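Local coordinates for protein phosphodiesterase (Candida albicans, PDB 6CPU) that is a mostly helical phosphodiesterase of the HD superfamily that carries a zinc and a magnesium ion, at residues His217-Pro221 with Pro306-Thr311. Sequence-based numbering, arbitrary orientation.
Sequences HWSFP and PKLDYT
Tyr310 meets two residues of the 217-221 loop, His217 at its ring edge and Pro221 over one ring face. Its edge points at the face of His217 in a T-shaped pair, the planes at 77° and Tyr310 CD1 3.6 Å from His217 ND1. Pro221 CG sits almost exactly over the centre of the tyrosine ring, 3.6 Å from its centroid, a CH-pi contact. A chi1 of 175° swings the Tyr310 ring beside its own carbonyl carbon, with the CD1 edge at the imidazole and one face against Pro221. His217 ND1 is hydrogen-bonded to Tyr213 O, which helps fix the turn of the imidazole.

Beside this cluster, Ser219 OG donates to Asp309 OD1 at 3.2 Å, on the anti side and 24° out of the carboxylate plane. Tyr310 N donates to Asp309 OD1 at 2.8 Å from the opposite face, while Asp309 OD2 forms a salt bridge with Arg471. A water links Ser219 N to Leu308 O. Farther along, Trp218 CB packs on Pro306 CB at 3.8 Å and Pro306 O lies at the indole edge; Trp218 NE1 is hydrogen-bonded to Thr467 O. Ser219 centres an inverse gamma turn, and the whole is loop-to-loop packing between the connections following helices 205-216 and 276-292 of a helical phosphodiesterase fold.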
loop_
_atom_site.group_PDB
_atom_site.type_symbol
_atom_site.label_atom_id
_atom_site.label_comp_id
_atom_site.label_asym_id
_atom_site.label_seq_id
_atom_site.Cartn_x
_atom_site.Cartn_y
_atom_site.Cartn_z
ATOM N N HIS A 217 -4.754 -15.517 11.587
ATOM C CA HIS A 217 -3.852 -15.321 12.736
ATOM C C HIS A 217 -3.615 -13.852 13.078
ATOM O O HIS A 217 -3.366 -13.037 12.184
ATOM C CB HIS A 217 -2.488 -15.928 12.450
ATOM C CG HIS A 217 -2.449 -17.421 12.545
ATOM N ND1 HIS A 217 -2.892 -18.242 11.530
ATOM C CD2 HIS A 217 -2.006 -18.241 13.530
ATOM C CE1 HIS A 217 -2.717 -19.504 11.882
ATOM N NE2 HIS A 217 -2.182 -19.529 13.091
ATOM N N TRP A 218 -3.642 -13.513 14.369
ATOM C CA TRP A 218 -3.164 -12.194 14.810
ATOM C C TRP A 218 -1.663 -12.082 14.578
ATOM O O TRP A 218 -1.147 -10.992 14.324
ATOM C CB TRP A 218 -3.496 -11.903 16.282
ATOM C CG TRP A 218 -2.953 -10.580 16.713
ATOM C CD1 TRP A 218 -1.917 -10.356 17.567
ATOM C CD2 TRP A 218 -3.366 -9.294 16.237
ATOM N NE1 TRP A 218 -1.680 -9.004 17.684
ATOM C CE2 TRP A 218 -2.561 -8.331 16.879
ATOM C CE3 TRP A 218 -4.366 -8.862 15.358
ATOM C CZ2 TRP A 218 -2.713 -6.963 16.655
ATOM C CZ3 TRP A 218 -4.516 -7.500 15.137
ATOM C CH2 TRP A 218 -3.699 -6.571 15.788
ATOM N N SER A 219 -0.952 -13.203 14.660
ATOM C CA SER A 219 0.456 -13.245 14.284
ATOM C C SER A 219 0.556 -13.363 12.754
ATOM O O SER A 219 1.032 -14.356 12.218
ATOM C CB SER A 219 1.162 -14.413 14.976
ATOM O OG SER A 219 2.574 -14.273 14.903
ATOM N N PHE A 220 0.116 -12.315 12.064
ATOM C CA PHE A 220 0.019 -12.325 10.611
ATOM C C PHE A 220 1.416 -12.397 10.015
ATOM O O PHE A 220 2.209 -11.463 10.204
ATOM C CB PHE A 220 -0.701 -11.055 10.157
ATOM C CG PHE A 220 -0.964 -10.982 8.670
ATOM C CD1 PHE A 220 -1.662 -11.983 8.025
ATOM C CD2 PHE A 220 -0.541 -9.880 7.927
ATOM C CE1 PHE A 220 -1.913 -11.908 6.656
ATOM C CE2 PHE A 220 -0.790 -9.798 6.566
ATOM C CZ PHE A 220 -1.482 -10.809 5.927
ATOM N N PRO A 221 1.740 -13.504 9.306
ATOM C CA PRO A 221 3.111 -13.749 8.893
ATOM C C PRO A 221 3.463 -12.986 7.613
ATOM O O PRO A 221 3.929 -13.581 6.638
ATOM C CB PRO A 221 3.126 -15.258 8.649
ATOM C CG PRO A 221 1.761 -15.527 8.116
ATOM C CD PRO A 221 0.845 -14.599 8.872
ATOM N N PRO A 306 -5.111 -14.535 20.188
ATOM C CA PRO A 306 -4.220 -13.641 19.440
ATOM C C PRO A 306 -2.741 -13.779 19.793
ATOM O O PRO A 306 -1.893 -13.261 19.071
ATOM C CB PRO A 306 -4.727 -12.250 19.831
ATOM C CG PRO A 306 -5.266 -12.431 21.207
ATOM C CD PRO A 306 -5.853 -13.817 21.243
ATOM N N LYS A 307 -2.423 -14.480 20.882
ATOM C CA LYS A 307 -1.039 -14.551 21.361
ATOM C C LYS A 307 -0.258 -15.676 20.683
ATOM O O LYS A 307 0.968 -15.737 20.793
ATOM C CB LYS A 307 -1.011 -14.676 22.897
ATOM C CG LYS A 307 -1.927 -13.656 23.568
ATOM C CD LYS A 307 -1.818 -13.586 25.083
ATOM C CE LYS A 307 -3.000 -12.794 25.637
ATOM N NZ LYS A 307 -2.776 -12.237 26.999
ATOM N N LEU A 308 -0.960 -16.550 19.961
ATOM C CA LEU A 308 -0.325 -17.684 19.296
ATOM C C LEU A 308 0.550 -17.227 18.142
ATOM O O LEU A 308 0.233 -16.246 17.472
ATOM C CB LEU A 308 -1.378 -18.663 18.762
ATOM C CG LEU A 308 -2.262 -19.361 19.797
ATOM C CD1 LEU A 308 -3.322 -20.211 19.115
ATOM C CD2 LEU A 308 -1.414 -20.209 20.728
ATOM N N ASP A 309 1.643 -17.941 17.905
ATOM C CA ASP A 309 2.470 -17.694 16.729
ATOM C C ASP A 309 1.792 -18.320 15.507
ATOM O O ASP A 309 0.821 -19.063 15.655
ATOM C CB ASP A 309 3.874 -18.275 16.919
ATOM C CG ASP A 309 4.934 -17.542 16.100
ATOM O OD1 ASP A 309 4.583 -16.672 15.266
ATOM O OD2 ASP A 309 6.125 -17.842 16.285
ATOM N N TYR A 310 2.293 -18.014 14.312
ATOM C CA TYR A 310 1.732 -18.562 13.070
ATOM C C TYR A 310 2.072 -20.033 12.860
ATOM O O TYR A 310 3.237 -20.434 12.905
ATOM C CB TYR A 310 2.217 -17.761 11.861
ATOM C CG TYR A 310 1.784 -18.338 10.538
ATOM C CD1 TYR A 310 0.435 -18.410 10.197
ATOM C CD2 TYR A 310 2.720 -18.810 9.626
ATOM C CE1 TYR A 310 0.032 -18.937 8.978
ATOM C CE2 TYR A 310 2.330 -19.338 8.406
ATOM C CZ TYR A 310 0.984 -19.393 8.091
ATOM O OH TYR A 310 0.609 -19.917 6.878
ATOM N N THR A 311 1.034 -20.828 12.628
ATOM C CA THR A 311 1.174 -22.196 12.160
ATOM C C THR A 311 0.530 -22.303 10.769
ATOM O O THR A 311 -0.593 -21.845 10.569
ATOM C CB THR A 311 0.475 -23.190 13.112
ATOM O OG1 THR A 311 0.911 -22.961 14.461
ATOM C CG2 THR A 311 0.790 -24.609 12.699
HETATM O O HOH W 1 -2.020 -15.592 16.003
#